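Monosaccharide ABC transporter substrate-binding protein, CUT2 family (Acidothermus cellulolyticus, PDB 4RU1) binds myo-inositol between its two lobes and probably delivers it, as a periplasmic-type solute-binding protein, to an ABC transporter of the CUT2 family. Local coordinates at residues A[125-138]-A[157-169]. Sequence-based numbering, arbitrary orientation.
With INS (1,2,3,4,5,6-hexahydroxy-cyclohexane), chain M.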
loop_
_atom_site.group_PDB
_atom_site.type_symbol
_atom_site.label_atom_id
_atom_site.label_comp_id
_atom_site.label_asym_id
_atom_site.label_seq_id
_atom_site.Cartn_x
_atom_site.Cartn_y
_atom_site.Cartn_z
ATOM N N GLN A 125 4.534 0.942 -5.963
ATOM C CA GLN A 125 5.839 1.534 -5.688
ATOM C C GLN A 125 6.795 0.487 -5.175
ATOM O O GLN A 125 6.389 -0.549 -4.574
ATOM C CB GLN A 125 5.693 2.765 -4.786
ATOM C CG GLN A 125 6.124 2.701 -3.359
ATOM C CD GLN A 125 5.571 3.793 -2.486
ATOM O OE1 GLN A 125 5.315 4.890 -2.969
ATOM N NE2 GLN A 125 5.387 3.500 -1.224
ATOM N N ASP A 126 8.079 0.723 -5.430
ATOM C CA ASP A 126 9.086 -0.199 -5.048
ATOM C C ASP A 126 9.335 0.103 -3.587
ATOM O O ASP A 126 9.816 1.190 -3.239
ATOM C CB ASP A 126 10.366 0.037 -5.898
ATOM C CG ASP A 126 11.499 -0.949 -5.526
ATOM O OD1 ASP A 126 11.668 -1.308 -4.343
ATOM O OD2 ASP A 126 12.287 -1.334 -6.403
ATOM N N GLU A 127 8.920 -0.821 -2.753
ATOM C CA GLU A 127 8.835 -0.560 -1.345
ATOM C C GLU A 127 10.218 -0.564 -0.643
ATOM O O GLU A 127 10.427 0.141 0.344
ATOM C CB GLU A 127 7.868 -1.516 -0.653
ATOM C CG GLU A 127 6.406 -1.434 -1.110
ATOM C CD GLU A 127 5.714 -0.089 -0.853
ATOM O OE1 GLU A 127 6.340 0.852 -0.351
ATOM O OE2 GLU A 127 4.514 -0.014 -1.212
ATOM N N THR A 128 11.121 -1.462 -1.059
ATOM C CA THR A 128 12.534 -1.386 -0.655
ATOM C C THR A 128 13.128 -0.006 -0.969
ATOM O O THR A 128 13.722 0.617 -0.107
ATOM C CB THR A 128 13.352 -2.515 -1.263
ATOM O OG1 THR A 128 12.769 -3.770 -0.835
ATOM C CG2 THR A 128 14.728 -2.443 -0.751
ATOM N N VAL A 129 12.931 0.471 -2.208
ATOM C CA VAL A 129 13.440 1.811 -2.547
ATOM C C VAL A 129 12.783 2.882 -1.690
ATOM O O VAL A 129 13.438 3.808 -1.191
ATOM C CB VAL A 129 13.203 2.130 -4.033
ATOM C CG1 VAL A 129 13.584 3.569 -4.357
ATOM C CG2 VAL A 129 14.030 1.191 -4.862
ATOM N N ALA A 130 11.465 2.778 -1.434
ATOM C CA ALA A 130 10.842 3.826 -0.636
ATOM C C ALA A 130 11.421 3.790 0.796
ATOM O O ALA A 130 11.704 4.850 1.403
ATOM C CB ALA A 130 9.312 3.704 -0.627
ATOM N N GLY A 131 11.607 2.587 1.356
ATOM C CA GLY A 131 12.209 2.440 2.693
ATOM C C GLY A 131 13.626 2.967 2.726
ATOM O O GLY A 131 13.994 3.705 3.614
ATOM N N GLN A 132 14.429 2.644 1.727
ATOM C CA GLN A 132 15.806 3.166 1.633
ATOM C C GLN A 132 15.797 4.670 1.558
ATOM O O GLN A 132 16.605 5.300 2.203
ATOM C CB GLN A 132 16.516 2.586 0.383
ATOM C CG GLN A 132 16.788 1.098 0.487
ATOM C CD GLN A 132 17.080 0.424 -0.849
ATOM O OE1 GLN A 132 16.665 0.911 -1.893
ATOM N NE2 GLN A 132 17.852 -0.656 -0.841
ATOM N N ALA A 133 14.873 5.242 0.790
ATOM C CA ALA A 133 14.772 6.701 0.742
ATOM C C ALA A 133 14.344 7.317 2.092
ATOM O O ALA A 133 14.782 8.376 2.442
ATOM C CB ALA A 133 13.773 7.090 -0.332
ATOM N N ALA A 134 13.415 6.636 2.779
ATOM C CA ALA A 134 12.926 7.158 4.068
ATOM C C ALA A 134 14.082 7.101 5.110
ATOM O O ALA A 134 14.217 7.970 5.949
ATOM C CB ALA A 134 11.725 6.305 4.564
ATOM N N GLY A 135 14.902 6.067 5.090
ATOM C CA GLY A 135 16.008 5.940 6.059
ATOM C C GLY A 135 17.028 7.058 5.872
ATOM O O GLY A 135 17.380 7.705 6.816
ATOM N N ALA A 136 17.346 7.359 4.614
ATOM C CA ALA A 136 18.302 8.397 4.286
ATOM C C ALA A 136 17.729 9.761 4.626
ATOM O O ALA A 136 18.423 10.601 5.184
ATOM C CB ALA A 136 18.647 8.335 2.788
ATOM N N ARG A 137 16.464 9.985 4.324
ATOM C CA ARG A 137 15.828 11.217 4.657
ATOM C C ARG A 137 15.800 11.393 6.178
ATOM O O ARG A 137 16.103 12.468 6.699
ATOM C CB ARG A 137 14.430 11.316 4.085
ATOM C CG ARG A 137 13.872 12.724 4.242
ATOM C CD ARG A 137 12.486 12.819 3.639
ATOM N NE ARG A 137 11.824 14.081 3.915
ATOM C CZ ARG A 137 11.319 14.907 2.992
ATOM N NH1 ARG A 137 11.436 14.611 1.701
ATOM N NH2 ARG A 137 10.680 16.014 3.381
ATOM N N ALA A 138 15.431 10.353 6.940
ATOM C CA ALA A 138 15.397 10.445 8.396
ATOM C C ALA A 138 16.773 10.815 8.976
ATOM O O ALA A 138 16.861 11.595 9.911
ATOM C CB ALA A 138 14.876 9.141 8.951
ATOM N N GLN A 157 5.247 -6.435 1.262
ATOM C CA GLN A 157 5.295 -5.000 0.945
ATOM C C GLN A 157 5.586 -4.145 2.172
ATOM O O GLN A 157 6.193 -3.057 2.070
ATOM C CB GLN A 157 4.044 -4.491 0.239
ATOM C CG GLN A 157 2.801 -4.281 1.113
ATOM C CD GLN A 157 2.106 -5.554 1.607
ATOM O OE1 GLN A 157 2.536 -6.686 1.410
ATOM N NE2 GLN A 157 0.937 -5.307 2.165
ATOM N N LEU A 158 5.170 -4.619 3.333
ATOM C CA LEU A 158 5.453 -3.958 4.589
ATOM C C LEU A 158 6.865 -4.281 5.036
ATOM O O LEU A 158 7.617 -3.342 5.441
ATOM C CB LEU A 158 4.422 -4.385 5.651
ATOM C CG LEU A 158 2.959 -4.019 5.371
ATOM C CD1 LEU A 158 2.084 -4.400 6.544
ATOM C CD2 LEU A 158 2.795 -2.557 4.918
ATOM N N GLU A 159 7.266 -5.549 4.967
ATOM C CA GLU A 159 8.588 -5.904 5.392
ATOM C C GLU A 159 9.649 -5.208 4.549
ATOM O O GLU A 159 10.664 -4.794 5.039
ATOM C CB GLU A 159 8.782 -7.457 5.361
ATOM C CG GLU A 159 7.842 -8.150 6.308
ATOM C CD GLU A 159 8.140 -7.950 7.799
ATOM O OE1 GLU A 159 9.258 -7.603 8.182
ATOM O OE2 GLU A 159 7.167 -8.127 8.536
ATOM N N SER A 160 9.382 -5.045 3.252
ATOM C CA SER A 160 10.351 -4.385 2.380
ATOM C C SER A 160 10.572 -2.964 2.830
ATOM O O SER A 160 11.691 -2.453 2.710
ATOM C CB SER A 160 9.803 -4.422 0.949
ATOM O OG SER A 160 9.851 -5.725 0.428
ATOM N N ARG A 161 9.501 -2.266 3.228
ATOM C CA ARG A 161 9.642 -0.897 3.668
ATOM C C ARG A 161 10.585 -0.784 4.878
ATOM O O ARG A 161 11.531 0.016 4.867
ATOM C CB ARG A 161 8.270 -0.279 4.039
ATOM C CG ARG A 161 7.318 -0.073 2.891
ATOM C CD ARG A 161 5.975 0.504 3.323
ATOM N NE ARG A 161 5.123 0.715 2.139
ATOM C CZ ARG A 161 3.821 0.932 2.207
ATOM N NH1 ARG A 161 3.180 1.077 3.359
ATOM N NH2 ARG A 161 3.176 1.134 1.115
ATOM N N CYS A 162 10.320 -1.637 5.848
ATOM C CA CYS A 162 11.170 -1.625 7.060
ATOM C C CYS A 162 12.582 -2.099 6.757
ATOM O O CYS A 162 13.592 -1.482 7.260
ATOM C CB CYS A 162 10.524 -2.421 8.151
ATOM S SG CYS A 162 8.944 -1.710 8.605
ATOM N N ASN A 163 12.725 -3.134 5.953
ATOM C CA ASN A 163 14.118 -3.549 5.623
ATOM C C ASN A 163 14.849 -2.374 4.908
ATOM O O ASN A 163 16.042 -2.170 5.116
ATOM C CB ASN A 163 14.105 -4.805 4.816
ATOM C CG ASN A 163 15.446 -5.185 4.321
ATOM O OD1 ASN A 163 15.713 -5.045 3.157
ATOM N ND2 ASN A 163 16.324 -5.631 5.214
ATOM N N GLY A 164 14.133 -1.658 4.047
ATOM C CA GLY A 164 14.802 -0.588 3.334
ATOM C C GLY A 164 15.249 0.486 4.273
ATOM O O GLY A 164 16.401 0.986 4.126
ATOM N N VAL A 165 14.415 0.882 5.248
ATOM C CA VAL A 165 14.788 1.901 6.240
ATOM C C VAL A 165 16.067 1.426 6.986
ATOM O O VAL A 165 16.974 2.228 7.229
ATOM C CB VAL A 165 13.664 2.104 7.255
ATOM C CG1 VAL A 165 14.133 2.921 8.429
ATOM C CG2 VAL A 165 12.514 2.792 6.610
ATOM N N GLN A 166 16.100 0.148 7.366
ATOM C CA GLN A 166 17.224 -0.333 8.181
ATOM C C GLN A 166 18.527 -0.209 7.433
ATOM O O GLN A 166 19.523 0.042 8.057
ATOM C CB GLN A 166 16.993 -1.803 8.588
ATOM C CG GLN A 166 18.031 -2.409 9.540
ATOM C CD GLN A 166 17.730 -3.848 9.889
ATOM O OE1 GLN A 166 17.039 -4.560 9.141
ATOM N NE2 GLN A 166 18.259 -4.298 11.029
ATOM N N GLN A 167 18.514 -0.424 6.101
ATOM C CA GLN A 167 19.687 -0.365 5.256
ATOM C C GLN A 167 20.375 0.970 5.234
ATOM O O GLN A 167 21.636 1.029 5.175
ATOM C CB GLN A 167 19.274 -0.697 3.819
ATOM C CG GLN A 167 19.035 -2.183 3.634
ATOM C CD GLN A 167 18.702 -2.507 2.201
ATOM O OE1 GLN A 167 19.294 -1.944 1.257
ATOM N NE2 GLN A 167 17.720 -3.394 2.005
ATOM N N THR A 168 19.579 2.030 5.169
ATOM C CA THR A 168 20.124 3.386 5.017
ATOM C C THR A 168 20.088 4.281 6.260
ATOM O O THR A 168 20.793 5.323 6.262
ATOM C CB THR A 168 19.400 4.115 3.914
ATOM O OG1 THR A 168 18.007 4.081 4.232
ATOM C CG2 THR A 168 19.615 3.434 2.570
ATOM N N PHE A 169 19.237 4.009 7.250
ATOM C CA PHE A 169 19.166 4.862 8.475
ATOM C C PHE A 169 20.480 4.641 9.266
ATOM O O PHE A 169 20.801 3.542 9.658
ATOM C CB PHE A 169 17.976 4.461 9.334
ATOM C CG PHE A 169 17.767 5.409 10.510
ATOM C CD1 PHE A 169 17.413 6.743 10.278
ATOM C CD2 PHE A 169 17.959 4.954 11.792
ATOM C CE1 PHE A 169 17.209 7.586 11.344
ATOM C CE2 PHE A 169 17.787 5.825 12.886
ATOM C CZ PHE A 169 17.425 7.087 12.660
HETATM C C1 INS M . -0.516 0.484 2.407
HETATM C C2 INS M . -1.134 0.298 3.784
HETATM C C3 INS M . -2.225 -0.770 3.702
HETATM C C4 INS M . -1.760 -2.052 3.048
HETATM C C5 INS M . -1.221 -1.814 1.674
HETATM C C6 INS M . -0.127 -0.781 1.645
HETATM O O1 INS M . 0.566 1.428 2.410
HETATM O O2 INS M . -0.086 -0.234 4.612
HETATM O O3 INS M . -2.616 -1.031 5.065
HETATM O O4 INS M . -2.837 -3.022 2.995
HETATM O O5 INS M . -0.658 -3.009 1.087
HETATM O O6 INS M . 0.285 -0.483 0.279
HETATM O O HOH W 1 13.676 -5.425 1.191
#
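Arg161 grips Glu127 side-on where helices 127-138 and 157-168 of one lobe of this periplasmic binding protein fold pack at -38°, their axes 6.4 Å apart. Arg161 NE reaches Glu127 OE1 at 2.8 Å, nearly straight, and NH2 donates to OE2, completing a two-nitrogen salt bridge; both nitrogens stand above the carboxylate plane, which is turned 70° from the guanidinium. The arginine, extended from CG to NE, carries its far edge to myo-inositol, where NH1 and NH2 both donate to O1, Arg161 NH1 at 2.8 Å. Gln157, one turn earlier, gives NE2 to O5 of the ligand and also to Gln155. In the second shell, Gln125 NE2 donates to Glu127 OE1 from the opposite face to Arg161 NE, so two bonds hold that oxygen. With Glu127 cut back to an alanine, the buried Arg161 is likely to lose its countercharge, and its guanidinium would probably be freer to swing from O1. Farther along, Gly131 and Gly164 bring their CA atoms to 4.0 Å of each other, and Gly131 CA lies against Arg161 O in a CA-H...O contact; a CB on either glycine would clash. Thr168 is a knob among Gly131, Gln132, Gly135 and Ala136, its OG1 donating in the carbonyl plane to a lone pair of Gln132 O at 2.8 Å.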